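Side-chain contacts in sister chromatid cohesion protein (Chaetomium thermophilum, PDB 5T8V), which probably acts as a cohesin loader that binds chromatin, this chain being the C-terminal, HEAT-repeat part of the protein: residues 67-71 against 72-76; 141-144 against 145-148; 842-845 against 846-849; 880-883 against 884-888. All coordinates share one frame; numbering follows the deposited sequence.

How the interactions relate
Interactions 1 and 2 lie near one end of the elongated molecule, and interactions 3 and 4 lie about 92 Å or more from them by nearest atoms. Interaction 1 closes helix 56-71 and is partly buried. Interaction 2 is a surface turn between helices 120-136 and 149-172. The two meet where Arg141 NH1 probably bonds to Phe75 O. Polar side-chain bonds and a salt bridge mark interaction 2, whereas interaction 1 relies on backbone bonds and one aromatic contact. Interactions 3 and 4 are buried, mostly apolar turns of neighbouring helices, 839-852 and 878-891. Their centres are 9 Å apart, and Leu843 and Met847 pack against Val880, Ala883, Arg882 and Val886.

Interaction 1 of 4, residues 67-71 against 72-76; sequences KKTIE and LNCFM
Ile70 and Thr69 approach the Phe75 ring obliquely. Ile70 CG1 lies 4.3 Å from the centroid of the Phe75 ring, an off-centre CH-pi contact. The contact sits at a Schellman motif that ends helix 56-71, with Asn73 at C-prime and a positive phi of 57°. Thr69 and Ile70 supply its carbonyls. Cys74 N is hydrogen-bonded to Thr69 O at 3.1 Å, in the carbonyl plane, and Asn73 N to Ile70 O from above the carbonyl plane. Phe75 N adds a weak hydrogen bond to Thr69 O, so that oxygen takes two donors. Phe75 CG is anti to the backbone N (chi1 -179°), which sets the ring beside the two helix side chains. Leu72 N still makes a helical hydrogen bond to Lys68 O at 3.1 Å. The Leu72 side chain packs on Arg12, Ala13 and Ala16 of helix 9-36. Cutting Leu72 back to an alanine is likely to open a gap against helix 9-36 and leave Lys68 O less covered, since Leu72 CG sits 3.4 Å from Lys68 O. Thr69 OG1 is hydrogen-bonded to Leu66 O one turn back, and the same Thr69 OG1 lies 3.4 Å from Phe75 CD1.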
# COMPACT_ATOMS: atom_id res chain seq x y z
N LYS A 67 30.37 -41.99 42.13
CA LYS A 67 30.44 -40.57 41.77
C LYS A 67 31.14 -39.77 42.86
O LYS A 67 31.93 -38.87 42.56
CB LYS A 67 29.03 -40.03 41.51
CG LYS A 67 28.95 -38.52 41.43
CD LYS A 67 27.68 -38.07 40.72
CE LYS A 67 27.25 -36.67 41.13
NZ LYS A 67 26.57 -36.66 42.46
N LYS A 68 30.86 -40.08 44.13
CA LYS A 68 31.57 -39.41 45.21
C LYS A 68 33.08 -39.61 45.08
O LYS A 68 33.86 -38.65 45.18
CB LYS A 68 31.08 -39.92 46.57
CG LYS A 68 29.91 -39.15 47.14
CD LYS A 68 29.57 -39.62 48.55
CE LYS A 68 28.36 -38.90 49.12
NZ LYS A 68 28.04 -39.37 50.50
N THR A 69 33.52 -40.86 44.87
CA THR A 69 34.95 -41.12 44.77
C THR A 69 35.57 -40.40 43.58
O THR A 69 36.71 -39.93 43.65
CB THR A 69 35.22 -42.62 44.68
OG1 THR A 69 34.52 -43.17 43.56
CG2 THR A 69 34.78 -43.33 45.96
N ILE A 70 34.84 -40.30 42.47
CA ILE A 70 35.37 -39.64 41.28
C ILE A 70 35.52 -38.15 41.52
O ILE A 70 36.57 -37.56 41.23
CB ILE A 70 34.48 -39.94 40.05
CG1 ILE A 70 34.73 -41.37 39.57
CG2 ILE A 70 34.76 -38.95 38.92
CD1 ILE A 70 33.76 -41.84 38.49
N GLU A 71 34.48 -37.51 42.06
CA GLU A 71 34.53 -36.06 42.23
C GLU A 71 35.57 -35.63 43.26
O GLU A 71 36.08 -34.51 43.19
CB GLU A 71 33.15 -35.53 42.63
CG GLU A 71 32.16 -35.50 41.48
CD GLU A 71 30.82 -34.92 41.88
OE1 GLU A 71 30.60 -34.69 43.09
OE2 GLU A 71 29.98 -34.69 40.98
N LEU A 72 35.91 -36.50 44.20
CA LEU A 72 36.93 -36.21 45.20
C LEU A 72 38.30 -36.76 44.83
O LEU A 72 39.21 -36.77 45.67
CB LEU A 72 36.51 -36.74 46.57
CG LEU A 72 35.17 -36.22 47.11
CD1 LEU A 72 34.94 -36.73 48.52
CD2 LEU A 72 35.12 -34.69 47.09
N ASN A 73 38.47 -37.22 43.59
CA ASN A 73 39.78 -37.62 43.07
C ASN A 73 40.43 -38.70 43.92
O ASN A 73 41.65 -38.74 44.07
CB ASN A 73 40.71 -36.41 42.94
CG ASN A 73 41.89 -36.68 42.03
OD1 ASN A 73 41.79 -37.46 41.08
ND2 ASN A 73 43.02 -36.04 42.32
N CYS A 74 39.62 -39.59 44.50
CA CYS A 74 40.12 -40.76 45.21
C CYS A 74 39.66 -42.06 44.59
O CYS A 74 39.93 -43.13 45.15
CB CYS A 74 39.71 -40.71 46.69
SG CYS A 74 37.93 -40.70 46.99
N PHE A 75 38.96 -42.01 43.45
CA PHE A 75 38.56 -43.23 42.75
C PHE A 75 39.76 -44.07 42.34
O PHE A 75 39.62 -45.28 42.14
CB PHE A 75 37.73 -42.85 41.52
CG PHE A 75 37.23 -44.02 40.74
CD1 PHE A 75 36.40 -44.97 41.32
CD2 PHE A 75 37.56 -44.17 39.40
CE1 PHE A 75 35.94 -46.05 40.59
CE2 PHE A 75 37.10 -45.24 38.67
CZ PHE A 75 36.29 -46.18 39.26
N MET A 76 40.94 -43.45 42.21
CA MET A 76 42.14 -44.19 41.83
C MET A 76 42.55 -45.19 42.91
O MET A 76 43.22 -46.18 42.60
CB MET A 76 43.28 -43.21 41.56
CG MET A 76 43.67 -42.37 42.77
SD MET A 76 44.61 -40.90 42.33
CE MET A 76 43.36 -39.92 41.50

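Interaction 2 of 4, residues 141-144 against 145-148; sequences REEK and QLYS
Tyr147 reaches back to Arg141 through a hydrogen bond. Its OH donates to Arg141 O, and the modelled 2.5 Å between Tyr147 OH and Arg141 O is too short to be taken literally. Arg141 O and Glu143 O both lie at the edge of the Tyr147 ring, in its plane. Tyr147 CD1 is 3.3 Å from Glu143 O. A phenylalanine in place of Tyr147 would probably leave Arg141 O without the hydroxyl's hydrogen bond and the ring less firmly fixed. Two weak backbone hydrogen bonds follow the turn: Leu146 N to Glu143 O, and Tyr147 N to Lys144 O at 3.3 Å. They belong to a short 3-10 turn within the loop that joins helix 120-136 to helix 149-172. Ser148 comes next as N-cap of helix 149-172, its OG hydrogen-bonded to Ala151 N.

A charged pair lies within 141-144. Arg141 NH2 forms a salt bridge with Glu143 OE2 at 3.2 Å. The hydrogen bond in it is weak, as is that from Arg141 NE to Glu143 OE1. Glu143 is bent at chi2 (88°), which turns its carboxylate back to the guanidinium group. Arg141 NH1 is held elsewhere, by Phe75 O and Val78 O.

The apolar contact is made by Leu146. Its CD1 branch comes obliquely to the Arg141 side chain, 3.7 Å from Arg141 CD. Leu146 also packs on Leu80, and on Leu83 and Leu87 of helix 81-96.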
# COMPACT_ATOMS: atom_id res chain seq x y z
N ARG A 141 40.83 -43.72 35.21
CA ARG A 141 41.83 -44.73 35.50
C ARG A 141 42.38 -45.32 34.21
O ARG A 141 41.72 -45.33 33.16
CB ARG A 141 41.24 -45.83 36.39
CG ARG A 141 40.94 -45.38 37.81
CD ARG A 141 40.26 -46.47 38.61
NE ARG A 141 41.13 -47.63 38.84
CZ ARG A 141 41.56 -48.05 40.02
NH1 ARG A 141 41.20 -47.44 41.14
NH2 ARG A 141 42.35 -49.12 40.09
N GLU A 142 43.61 -45.84 34.28
CA GLU A 142 44.34 -46.27 33.10
C GLU A 142 44.32 -47.77 32.87
O GLU A 142 44.65 -48.21 31.76
CB GLU A 142 45.80 -45.81 33.20
CG GLU A 142 45.97 -44.30 33.22
CD GLU A 142 47.42 -43.88 33.38
OE1 GLU A 142 48.31 -44.62 32.91
OE2 GLU A 142 47.67 -42.82 33.97
N GLU A 143 43.95 -48.57 33.87
CA GLU A 143 43.95 -50.01 33.70
C GLU A 143 43.04 -50.42 32.55
O GLU A 143 41.92 -49.92 32.41
CB GLU A 143 43.50 -50.70 34.99
CG GLU A 143 44.46 -50.53 36.16
CD GLU A 143 44.20 -49.29 36.97
OE1 GLU A 143 43.38 -48.45 36.54
OE2 GLU A 143 44.81 -49.15 38.05
N LYS A 144 43.52 -51.35 31.73
CA LYS A 144 42.77 -51.78 30.55
C LYS A 144 41.59 -52.67 30.92
O LYS A 144 40.63 -52.75 30.14
CB LYS A 144 43.69 -52.52 29.58
CG LYS A 144 44.91 -51.72 29.14
CD LYS A 144 44.52 -50.51 28.31
CE LYS A 144 45.75 -49.75 27.82
NZ LYS A 144 45.41 -48.61 26.94
N GLN A 145 41.62 -53.33 32.07
CA GLN A 145 40.53 -54.21 32.47
C GLN A 145 39.27 -53.45 32.87
O GLN A 145 38.24 -54.08 33.12
CB GLN A 145 40.97 -55.11 33.63
CG GLN A 145 42.23 -55.92 33.35
CD GLN A 145 43.48 -55.27 33.90
OE1 GLN A 145 43.60 -54.04 33.91
NE2 GLN A 145 44.42 -56.08 34.36
N LEU A 146 39.33 -52.12 32.95
CA LEU A 146 38.19 -51.30 33.33
C LEU A 146 37.46 -50.72 32.13
O LEU A 146 36.45 -50.04 32.30
CB LEU A 146 38.64 -50.17 34.26
CG LEU A 146 39.35 -50.60 35.54
CD1 LEU A 146 39.72 -49.39 36.38
CD2 LEU A 146 38.49 -51.57 36.36
N TYR A 147 37.95 -50.96 30.91
CA TYR A 147 37.32 -50.48 29.69
C TYR A 147 37.01 -51.67 28.79
O TYR A 147 37.88 -52.52 28.57
CB TYR A 147 38.23 -49.49 28.96
CG TYR A 147 38.59 -48.27 29.78
CD1 TYR A 147 39.63 -48.31 30.71
CD2 TYR A 147 37.90 -47.08 29.62
CE1 TYR A 147 39.96 -47.19 31.45
CE2 TYR A 147 38.22 -45.96 30.36
CZ TYR A 147 39.25 -46.02 31.28
OH TYR A 147 39.57 -44.90 32.01
N SER A 148 35.78 -51.72 28.29
CA SER A 148 35.37 -52.78 27.37
C SER A 148 34.42 -52.20 26.34
O SER A 148 33.39 -51.62 26.70
CB SER A 148 34.70 -53.94 28.12
OG SER A 148 33.37 -53.62 28.47

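Interaction 3 of 4, residues 842-845 against 846-849; sequences VLQV and LMIF
Val845 CG2 is modelled anti to its backbone N, with CG1 at chi1 53°, and this sets CG2 beside the Phe849 ring one turn on. The rotation of this valine is less sure, because its CG1 comes too close to Val842 O in the model. Phe849 has a chi1 of -100°, which lays its ring alongside the valine. Val845 CG2 is 3.7 Å from Phe849 CD1 and the same distance from Phe849 CE1. Val845 O lies at the edge of the Phe849 ring, in its plane, while also accepting a hydrogen bond from Phe849 N at 3.0 Å. One carbonyl thus meets both the amide and the ring edge of the same residue.

A second pair of contacts gathers on Leu846. Its CD1 branch touches Leu843 CD2 at 3.9 Å, the two side chains crossing at a slant. The same CD1 lies 4.1 Å from Val842 CG1, and here the side chains run side by side and point the same way. Both contacts are plain apolar packing.

Both segments lie on helix 839-852 and form two successive turns of it, in a chain built of HEAT repeats. Met847 N makes the helical hydrogen bond to Leu843 O at 2.9 Å. Ile848 CD1 makes a looser apolar contact with Val845 CG2, at 4.3 Å.

Val842 and Val845 meet Val781 of helix 773-786 and Met822 of helix 808-824, and Phe849 meets Met780 and Val819 of the same two helices. Leu843 and Met847 face helix 878-891. Leu846 packs on Phe823 and on Phe857 in a loop.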
# COMPACT_ATOMS: atom_id res chain seq x y z
N VAL A 842 -22.68 35.25 3.62
CA VAL A 842 -23.91 34.57 4.01
C VAL A 842 -24.95 34.67 2.90
O VAL A 842 -25.66 33.71 2.59
CB VAL A 842 -24.44 35.14 5.33
CG1 VAL A 842 -25.76 34.48 5.72
CG2 VAL A 842 -23.42 34.94 6.45
N LEU A 843 -25.07 35.85 2.29
CA LEU A 843 -26.04 36.03 1.22
C LEU A 843 -25.69 35.21 -0.01
O LEU A 843 -26.58 34.90 -0.80
CB LEU A 843 -26.15 37.51 0.86
CG LEU A 843 -26.69 38.37 2.01
CD1 LEU A 843 -26.47 39.84 1.71
CD2 LEU A 843 -28.17 38.10 2.25
N GLN A 844 -24.41 34.86 -0.19
CA GLN A 844 -24.07 33.99 -1.32
C GLN A 844 -24.69 32.61 -1.18
O GLN A 844 -25.04 31.99 -2.19
CB GLN A 844 -22.55 33.89 -1.47
CG GLN A 844 -21.92 35.11 -2.13
CD GLN A 844 -22.53 35.42 -3.49
OE1 GLN A 844 -23.22 36.42 -3.66
NE2 GLN A 844 -22.28 34.54 -4.46
N VAL A 845 -24.83 32.11 0.05
CA VAL A 845 -25.46 30.80 0.26
C VAL A 845 -26.97 30.94 0.37
O VAL A 845 -27.71 30.08 -0.13
CB VAL A 845 -24.86 30.11 1.51
CG1 VAL A 845 -24.91 31.00 2.73
CG2 VAL A 845 -25.57 28.79 1.79
N LEU A 846 -27.46 32.00 1.01
CA LEU A 846 -28.90 32.25 1.00
C LEU A 846 -29.43 32.36 -0.43
O LEU A 846 -30.56 31.94 -0.71
CB LEU A 846 -29.22 33.52 1.78
CG LEU A 846 -29.29 33.39 3.30
CD1 LEU A 846 -29.40 34.76 3.95
CD2 LEU A 846 -30.46 32.51 3.70
N MET A 847 -28.62 32.91 -1.33
CA MET A 847 -29.00 33.03 -2.73
C MET A 847 -29.33 31.66 -3.33
O MET A 847 -30.44 31.44 -3.85
CB MET A 847 -27.86 33.70 -3.50
CG MET A 847 -28.11 33.98 -4.96
SD MET A 847 -26.62 34.72 -5.68
CE MET A 847 -27.16 35.06 -7.34
N ILE A 848 -28.38 30.73 -3.26
CA ILE A 848 -28.58 29.41 -3.84
C ILE A 848 -29.66 28.64 -3.09
O ILE A 848 -30.34 27.79 -3.68
CB ILE A 848 -27.24 28.64 -3.87
CG1 ILE A 848 -26.62 28.57 -2.47
CG2 ILE A 848 -26.30 29.29 -4.87
CD1 ILE A 848 -25.23 27.98 -2.42
N PHE A 849 -29.85 28.91 -1.80
CA PHE A 849 -30.97 28.32 -1.09
C PHE A 849 -32.30 28.77 -1.68
O PHE A 849 -33.17 27.95 -1.99
CB PHE A 849 -30.91 28.67 0.40
CG PHE A 849 -30.34 27.58 1.25
CD1 PHE A 849 -28.97 27.46 1.42
CD2 PHE A 849 -31.17 26.66 1.87
CE1 PHE A 849 -28.45 26.46 2.20
CE2 PHE A 849 -30.65 25.65 2.65
CZ PHE A 849 -29.29 25.55 2.81

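Interaction 4 of 4, residues 880-883 against 884-888; sequences VSRA and VVVIY
Val884 packs on Val880, an apolar pair one turn apart on helix 878-891, with Val884 CG1 4.3 Å from Val880 CG2. The helix belongs to the HEAT-repeat array. Beta-branched side chains follow one another here, so most near contacts are with backbone carbonyls. Val884 CG1 lies 3.3 Å from Val880 O, and its CG2 branch lies near Ser881 O. In Val885, CG1 is anti to the carbonyl carbon (chi1 -59°), which puts CG2 between the backbone N and that carbon, near the oxygens of Ser881 and Arg882. Val886 is turned differently: CG1 is anti to the backbone N (chi1 167°), and CG2 approaches Arg882 O. Ile887 brings CG1 and CD1 close to Ala883 O.

Four helical hydrogen bonds fix the backbone that carries these side chains. Val885 N meets Ser881 O at 2.9 Å. The same distance separates Val884 N from Val880 O, Val886 N from Arg882 O and Ile887 N from Ala883 O.

Two further helices pack around this stretch: on helix 839-852, Leu843 meets Val880 and Ala883, and Met847 meets Arg882 and Val886. On helix 919-935, Leu921 meets Ser881 and Val885. Arg882 NH2 forms a salt bridge with Asp924 of helix 919-935, a residue that also touches the side chains of Val885 and Val886. Along its aliphatic part, Arg882 CG approaches Val886 CG2 at 4.3 Å.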
# COMPACT_ATOMS: atom_id res chain seq x y z
N VAL A 880 -23.60 41.59 -3.02
CA VAL A 880 -24.75 41.67 -2.12
C VAL A 880 -26.00 42.09 -2.88
O VAL A 880 -27.09 41.54 -2.66
CB VAL A 880 -24.44 42.63 -0.95
CG1 VAL A 880 -23.94 43.98 -1.46
CG2 VAL A 880 -25.66 42.82 -0.07
N SER A 881 -25.87 43.06 -3.78
CA SER A 881 -27.03 43.56 -4.51
C SER A 881 -27.66 42.45 -5.35
O SER A 881 -28.86 42.17 -5.23
CB SER A 881 -26.62 44.74 -5.39
OG SER A 881 -26.11 45.81 -4.60
N ARG A 882 -26.87 41.81 -6.21
CA ARG A 882 -27.39 40.71 -7.01
C ARG A 882 -27.99 39.63 -6.12
O ARG A 882 -29.03 39.05 -6.44
CB ARG A 882 -26.28 40.13 -7.89
CG ARG A 882 -26.81 39.33 -9.08
CD ARG A 882 -25.69 38.91 -10.02
NE ARG A 882 -25.26 37.53 -9.78
CZ ARG A 882 -25.75 36.46 -10.39
NH1 ARG A 882 -25.29 35.25 -10.10
NH2 ARG A 882 -26.72 36.58 -11.30
N ALA A 883 -27.35 39.36 -4.98
CA ALA A 883 -27.88 38.36 -4.05
C ALA A 883 -29.29 38.72 -3.61
O ALA A 883 -30.22 37.91 -3.73
CB ALA A 883 -26.95 38.23 -2.84
N VAL A 884 -29.49 39.94 -3.11
CA VAL A 884 -30.79 40.30 -2.55
C VAL A 884 -31.84 40.36 -3.65
O VAL A 884 -32.98 39.90 -3.47
CB VAL A 884 -30.71 41.61 -1.76
CG1 VAL A 884 -29.72 41.48 -0.61
CG2 VAL A 884 -30.34 42.79 -2.65
N VAL A 885 -31.50 40.93 -4.82
CA VAL A 885 -32.50 41.02 -5.88
C VAL A 885 -32.87 39.63 -6.38
O VAL A 885 -34.02 39.39 -6.78
CB VAL A 885 -32.01 41.91 -7.04
CG1 VAL A 885 -31.71 43.31 -6.54
CG2 VAL A 885 -30.80 41.31 -7.71
N VAL A 886 -31.93 38.68 -6.36
CA VAL A 886 -32.26 37.32 -6.76
C VAL A 886 -33.11 36.65 -5.69
O VAL A 886 -34.02 35.86 -6.01
CB VAL A 886 -30.97 36.52 -7.04
CG1 VAL A 886 -31.26 35.02 -7.13
CG2 VAL A 886 -30.34 37.00 -8.33
N ILE A 887 -32.86 36.94 -4.42
CA ILE A 887 -33.66 36.36 -3.35
C ILE A 887 -35.09 36.86 -3.42
O ILE A 887 -36.04 36.11 -3.19
CB ILE A 887 -33.01 36.64 -1.98
CG1 ILE A 887 -31.68 35.89 -1.86
CG2 ILE A 887 -33.95 36.22 -0.84
CD1 ILE A 887 -30.83 36.31 -0.68
N TYR A 888 -35.28 38.15 -3.74
CA TYR A 888 -36.63 38.65 -3.97
C TYR A 888 -37.24 38.03 -5.22
O TYR A 888 -38.42 37.67 -5.22
CB TYR A 888 -36.61 40.18 -4.10
CG TYR A 888 -36.62 40.94 -2.79
CD1 TYR A 888 -36.41 40.30 -1.57
CD2 TYR A 888 -36.85 42.31 -2.77
CE1 TYR A 888 -36.43 40.99 -0.38
CE2 TYR A 888 -36.86 43.02 -1.58
CZ TYR A 888 -36.65 42.35 -0.39
OH TYR A 888 -36.67 43.05 0.79